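PDB 1UTY: Non-structural protein NS2 from Bluetongue virus, which binds single-stranded RNA through its N-terminal RNA-binding domain, the part described here. Local coordinates for residues A[63-68]-A[76-81]; A[13-18]-A[32-37]. All coordinates share one frame; numbering follows the deposited sequence.

Contact 1: residues A[63-68]-A[76-81]; sequences PGAYRI and SLMLTP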
loop_
_atom_site.group_PDB
_atom_site.type_symbol
_atom_site.label_atom_id
_atom_site.label_comp_id
_atom_site.label_asym_id
_atom_site.label_seq_id
_atom_site.Cartn_x
_atom_site.Cartn_y
_atom_site.Cartn_z
ATOM N N PRO A 63 -13.581 -9.944 5.946
ATOM C CA PRO A 63 -13.562 -9.819 4.480
ATOM C C PRO A 63 -13.046 -8.451 4.036
ATOM O O PRO A 63 -13.107 -7.487 4.802
ATOM C CB PRO A 63 -15.028 -10.025 4.063
ATOM C CG PRO A 63 -15.846 -9.906 5.303
ATOM C CD PRO A 63 -14.943 -10.019 6.493
ATOM N N GLY A 64 -12.540 -8.375 2.809
ATOM C CA GLY A 64 -11.893 -7.176 2.324
ATOM C C GLY A 64 -11.005 -7.399 1.118
ATOM O O GLY A 64 -10.671 -8.538 0.758
ATOM N N ALA A 65 -10.659 -6.291 0.474
ATOM C CA ALA A 65 -9.658 -6.258 -0.569
ATOM C C ALA A 65 -8.308 -5.955 0.073
ATOM O O ALA A 65 -8.152 -4.933 0.729
ATOM C CB ALA A 65 -10.004 -5.187 -1.572
ATOM N N TYR A 66 -7.341 -6.855 -0.110
ATOM C CA TYR A 66 -6.017 -6.714 0.489
ATOM C C TYR A 66 -4.917 -6.812 -0.574
ATOM O O TYR A 66 -4.869 -7.759 -1.353
ATOM C CB TYR A 66 -5.796 -7.781 1.557
ATOM C CG TYR A 66 -6.842 -7.805 2.648
ATOM C CD1 TYR A 66 -6.741 -6.957 3.736
ATOM C CD2 TYR A 66 -7.926 -8.690 2.599
ATOM C CE1 TYR A 66 -7.679 -6.971 4.741
ATOM C CE2 TYR A 66 -8.868 -8.724 3.610
ATOM C CZ TYR A 66 -8.732 -7.853 4.678
ATOM O OH TYR A 66 -9.635 -7.832 5.702
ATOM N N ARG A 67 -4.043 -5.815 -0.595
ATOM C CA ARG A 67 -2.923 -5.797 -1.524
ATOM C C ARG A 67 -1.622 -5.834 -0.746
ATOM O O ARG A 67 -1.270 -4.867 -0.077
ATOM C CB ARG A 67 -2.983 -4.546 -2.399
ATOM C CG ARG A 67 -1.845 -4.398 -3.399
ATOM C CD ARG A 67 -2.166 -3.412 -4.523
ATOM N NE ARG A 67 -2.740 -4.093 -5.692
ATOM C CZ ARG A 67 -3.410 -3.488 -6.685
ATOM N NH1 ARG A 67 -3.635 -2.163 -6.660
ATOM N NH2 ARG A 67 -3.855 -4.212 -7.710
ATOM N N ILE A 68 -0.912 -6.953 -0.820
ATOM C CA ILE A 68 0.379 -7.032 -0.155
ATOM C C ILE A 68 1.432 -6.342 -1.003
ATOM O O ILE A 68 1.598 -6.681 -2.162
ATOM C CB ILE A 68 0.776 -8.485 0.134
ATOM C CG1 ILE A 68 -0.188 -9.108 1.146
ATOM C CG2 ILE A 68 2.220 -8.546 0.640
ATOM C CD1 ILE A 68 -0.251 -10.638 1.094
ATOM N N SER A 76 -2.528 -9.225 -4.922
ATOM C CA SER A 76 -3.854 -8.644 -4.696
ATOM C C SER A 76 -4.858 -9.735 -4.383
ATOM O O SER A 76 -4.996 -10.689 -5.148
ATOM C CB SER A 76 -4.345 -7.861 -5.917
ATOM O OG SER A 76 -3.416 -6.870 -6.294
ATOM N N LEU A 77 -5.576 -9.583 -3.277
ATOM C CA LEU A 77 -6.479 -10.630 -2.826
ATOM C C LEU A 77 -7.856 -10.086 -2.471
ATOM O O LEU A 77 -7.987 -9.080 -1.750
ATOM C CB LEU A 77 -5.900 -11.367 -1.624
ATOM C CG LEU A 77 -4.510 -11.976 -1.738
ATOM C CD1 LEU A 77 -3.473 -11.045 -1.058
ATOM C CD2 LEU A 77 -4.509 -13.364 -1.115
ATOM N N MET A 78 -8.873 -10.756 -2.996
ATOM C CA MET A 78 -10.240 -10.547 -2.548
ATOM C C MET A 78 -10.632 -11.676 -1.608
ATOM O O MET A 78 -10.758 -12.831 -2.027
ATOM C CB MET A 78 -11.192 -10.505 -3.737
ATOM C CG MET A 78 -10.985 -9.336 -4.670
ATOM S SD MET A 78 -11.120 -7.739 -3.834
ATOM C CE MET A 78 -11.027 -6.703 -5.234
ATOM N N LEU A 79 -10.801 -11.354 -0.331
ATOM C CA LEU A 79 -11.247 -12.360 0.637
ATOM C C LEU A 79 -12.664 -12.060 1.037
ATOM O O LEU A 79 -12.917 -11.044 1.702
ATOM C CB LEU A 79 -10.333 -12.396 1.873
ATOM C CG LEU A 79 -8.826 -12.474 1.597
ATOM C CD1 LEU A 79 -8.046 -12.459 2.906
ATOM C CD2 LEU A 79 -8.453 -13.721 0.712
ATOM N N THR A 80 -13.596 -12.908 0.616
ATOM C CA THR A 80 -14.983 -12.704 0.991
ATOM C C THR A 80 -15.416 -13.798 1.942
ATOM O O THR A 80 -14.634 -14.719 2.200
ATOM C CB THR A 80 -15.929 -12.623 -0.250
ATOM O OG1 THR A 80 -16.074 -13.919 -0.830
ATOM C CG2 THR A 80 -15.314 -11.759 -1.357
ATOM N N PRO A 81 -16.647 -13.702 2.466
ATOM C CA PRO A 81 -17.228 -14.796 3.252
ATOM C C PRO A 81 -17.462 -16.019 2.377
ATOM O O PRO A 81 -17.525 -17.132 2.891
ATOM C CB PRO A 81 -18.583 -14.231 3.729
ATOM C CG PRO A 81 -18.536 -12.760 3.483
ATOM C CD PRO A 81 -17.570 -12.555 2.349
#
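R67 reaches S76 side-on, turning two nitrogens onto one hydroxyl oxygen: NE of R67 lies 2.9 Å and NH2 of R67 3.0 Å from OG of S76. That oxygen is 14° out of the guanidinium plane. With CG of R67 anti to the backbone N (chi1 179°), the bend at chi3 (-93°) brings the NE/NH2 edge round to OG of S76. NH2 also makes a salt bridge to E92, and together these bonds should restrict the rotation of the guanidinium. Y66 and L77 form one hydrogen-bonded backbone pair, with N of L77 2.7 Å from O of Y66, and G64 and L79 form the next. This is an antiparallel beta hairpin of strands 64-70 and 73-79 within the large mixed sheet. On the face of A65, R67, S76 and M78, SD of M78 rests 3.6 Å from CB of A65, while W94 and Y131 lie against M78. On the face of Y66 and L79, CD1 of L79 approaches CD2 of the Y66 ring (3.8 Å), the side chains crossing at about a right angle, while OH of Y66 bonds to O of G62. Farther along, CD1 of I68 meets CD1 of L77 at 3.9 Å.

Contact 2: residues A[13-18]-A[32-37]; sequences FVLDVT and QPYCQI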
loop_
_atom_site.group_PDB
_atom_site.type_symbol
_atom_site.label_atom_id
_atom_site.label_comp_id
_atom_site.label_asym_id
_atom_site.label_seq_id
_atom_site.Cartn_x
_atom_site.Cartn_y
_atom_site.Cartn_z
ATOM N N PHE A 13 -0.491 -17.140 3.601
ATOM C CA PHE A 13 -1.072 -17.874 4.697
ATOM C C PHE A 13 -1.992 -16.914 5.416
ATOM O O PHE A 13 -1.538 -16.030 6.139
ATOM C CB PHE A 13 0.037 -18.408 5.611
ATOM C CG PHE A 13 0.999 -19.343 4.899
ATOM C CD1 PHE A 13 0.737 -20.709 4.837
ATOM C CD2 PHE A 13 2.134 -18.838 4.254
ATOM C CE1 PHE A 13 1.606 -21.582 4.156
ATOM C CE2 PHE A 13 3.016 -19.682 3.576
ATOM C CZ PHE A 13 2.750 -21.074 3.515
ATOM N N VAL A 14 -3.287 -17.051 5.163
ATOM C CA VAL A 14 -4.268 -16.162 5.766
ATOM C C VAL A 14 -4.520 -16.623 7.182
ATOM O O VAL A 14 -4.816 -17.799 7.417
ATOM C CB VAL A 14 -5.584 -16.084 4.956
ATOM C CG1 VAL A 14 -6.520 -15.058 5.560
ATOM C CG2 VAL A 14 -5.288 -15.712 3.485
ATOM N N LEU A 15 -4.339 -15.696 8.120
ATOM C CA LEU A 15 -4.713 -15.881 9.503
ATOM C C LEU A 15 -5.967 -15.040 9.695
ATOM O O LEU A 15 -5.910 -13.798 9.668
ATOM C CB LEU A 15 -3.587 -15.422 10.433
ATOM C CG LEU A 15 -3.898 -15.388 11.942
ATOM C CD1 LEU A 15 -4.250 -16.782 12.487
ATOM C CD2 LEU A 15 -2.738 -14.763 12.754
ATOM N N ASP A 16 -7.095 -15.719 9.855
ATOM C CA ASP A 16 -8.404 -15.085 9.994
ATOM C C ASP A 16 -9.127 -15.745 11.157
ATOM O O ASP A 16 -9.954 -16.637 10.960
ATOM C CB ASP A 16 -9.223 -15.238 8.702
ATOM C CG ASP A 16 -10.660 -14.700 8.836
ATOM O OD1 ASP A 16 -10.903 -13.751 9.611
ATOM O OD2 ASP A 16 -11.623 -15.165 8.200
ATOM N N VAL A 17 -8.801 -15.289 12.367
ATOM C CA VAL A 17 -9.228 -15.921 13.618
ATOM C C VAL A 17 -10.750 -15.851 13.861
ATOM O O VAL A 17 -11.324 -16.786 14.441
ATOM C CB VAL A 17 -8.412 -15.341 14.848
ATOM C CG1 VAL A 17 -9.143 -15.540 16.169
ATOM C CG2 VAL A 17 -7.040 -15.996 14.937
ATOM N N THR A 18 -11.394 -14.758 13.438
ATOM C CA THR A 18 -12.849 -14.639 13.592
ATOM C C THR A 18 -13.589 -15.409 12.508
ATOM O O THR A 18 -14.806 -15.532 12.564
ATOM C CB THR A 18 -13.372 -13.154 13.671
ATOM O OG1 THR A 18 -13.102 -12.463 12.443
ATOM C CG2 THR A 18 -12.631 -12.358 14.729
ATOM N N GLN A 32 -7.337 -25.791 11.729
ATOM C CA GLN A 32 -6.018 -25.278 11.404
ATOM C C GLN A 32 -6.008 -23.759 11.610
ATOM O O GLN A 32 -7.033 -23.106 11.415
ATOM C CB GLN A 32 -5.625 -25.640 9.960
ATOM C CG GLN A 32 -5.607 -27.134 9.650
ATOM C CD GLN A 32 -4.461 -27.874 10.342
ATOM O OE1 GLN A 32 -3.538 -27.253 10.882
ATOM N NE2 GLN A 32 -4.531 -29.202 10.337
ATOM N N PRO A 33 -4.881 -23.200 12.036
ATOM C CA PRO A 33 -4.785 -21.740 12.197
ATOM C C PRO A 33 -4.779 -20.983 10.858
ATOM O O PRO A 33 -5.446 -19.956 10.755
ATOM C CB PRO A 33 -3.478 -21.530 12.982
ATOM C CG PRO A 33 -2.738 -22.846 12.964
ATOM C CD PRO A 33 -3.649 -23.907 12.434
ATOM N N TYR A 34 -4.088 -21.488 9.838
ATOM C CA TYR A 34 -3.992 -20.749 8.568
ATOM C C TYR A 34 -4.773 -21.358 7.425
ATOM O O TYR A 34 -5.028 -22.575 7.403
ATOM C CB TYR A 34 -2.536 -20.596 8.119
ATOM C CG TYR A 34 -1.655 -20.023 9.187
ATOM C CD1 TYR A 34 -1.543 -18.640 9.365
ATOM C CD2 TYR A 34 -0.932 -20.865 10.038
ATOM C CE1 TYR A 34 -0.721 -18.106 10.383
ATOM C CE2 TYR A 34 -0.122 -20.343 11.052
ATOM C CZ TYR A 34 -0.014 -18.969 11.214
ATOM O OH TYR A 34 0.788 -18.477 12.220
ATOM N N CYS A 35 -5.131 -20.504 6.464
ATOM C CA CYS A 35 -5.471 -20.994 5.144
ATOM C C CYS A 35 -4.382 -20.613 4.154
ATOM O O CYS A 35 -4.171 -19.417 3.884
ATOM C CB CYS A 35 -6.828 -20.477 4.683
ATOM S SG CYS A 35 -7.417 -21.354 3.229
ATOM N N GLN A 36 -3.680 -21.611 3.624
ATOM C CA GLN A 36 -2.671 -21.340 2.603
ATOM C C GLN A 36 -3.288 -21.057 1.225
ATOM O O GLN A 36 -4.100 -21.857 0.713
ATOM C CB GLN A 36 -1.669 -22.487 2.493
ATOM C CG GLN A 36 -0.631 -22.299 1.390
ATOM C CD GLN A 36 0.280 -23.529 1.207
ATOM O OE1 GLN A 36 -0.082 -24.638 1.597
ATOM N NE2 GLN A 36 1.440 -23.331 0.602
ATOM N N ILE A 37 -2.890 -19.919 0.637
ATOM C CA ILE A 37 -3.151 -19.624 -0.769
ATOM C C ILE A 37 -1.840 -19.598 -1.545
ATOM O O ILE A 37 -0.972 -18.777 -1.285
ATOM C CB ILE A 37 -3.900 -18.282 -0.930
ATOM C CG1 ILE A 37 -5.153 -18.291 -0.049
ATOM C CG2 ILE A 37 -4.247 -18.031 -2.415
ATOM C CD1 ILE A 37 -5.841 -16.955 0.031
HETATM O O HOH W 1 -7.348 -18.508 9.475
#
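The carbonyl oxygen of V14 is gripped chiefly by the backbone of the opposing strand: N of C35 donates to O of V14 over 2.9 Å, and CA of Y34 adds a CA-H...O contact to that oxygen at 3.3 Å. A water makes a weak, longer approach to it as well; this water accepts from N of D16 at 2.8 Å and lies 2.7 Å from O of P33, bridging the two segments. The return bond, from N of V14 to O of C35, is 2.8 Å long. Strands 10-15 and 34-39 thus run antiparallel, joined through helix 22-29, whose C23 packs against V14, C35 and I37.

On one face, F13 and Q36 lie side by side and point the same way, ring and amide planes only 19° apart. CE1 of F13 comes 3.6 Å from CG of Q36, whose chain is extended beyond CG and carries NE2 to its hydrogen bond with OD1 of N11. Along the same face, CB of L15 packs against CE1 of Y34 at 3.9 Å. On the other, CG2 of V14 meets CD1 of I37 at 3.7 Å; chi1 of V14 (-175°) places this methyl beside the backbone N.

OH of Y34 bonds to O of P145 of the second subunit, just as NE2 of Q36 bonds outside the pair, and L144 of that subunit packs on L15 and Y34. The contact thus combines backbone pairing and largely apolar side-chain packing with a tyrosine hydroxyl directed to the second subunit.

In the fold
Contacts 1 and 2 belong to one nine-stranded mixed sheet yet are not neighbours in strand order: 10-15 and 64-70 are separated by strands 56-59, 113-123 and 97-110. Curvature of the sheet probably accounts for their side chains meeting although their centres are about 13 Å apart. Leucines of segment 76-81 meet the aliphatic side of contact 2: CD2 of L77 lies 4.0 Å from CD1 of I37, and CD1 of L79 lies 4.0 Å from CG1 of V14. Contact 1 is the more central: its centre is about 5 Å from the centre of the chain, that of contact 2 about 12 Å. Contact 2 is complete before the chain reaches contact 1, and it alone touches the second subunit.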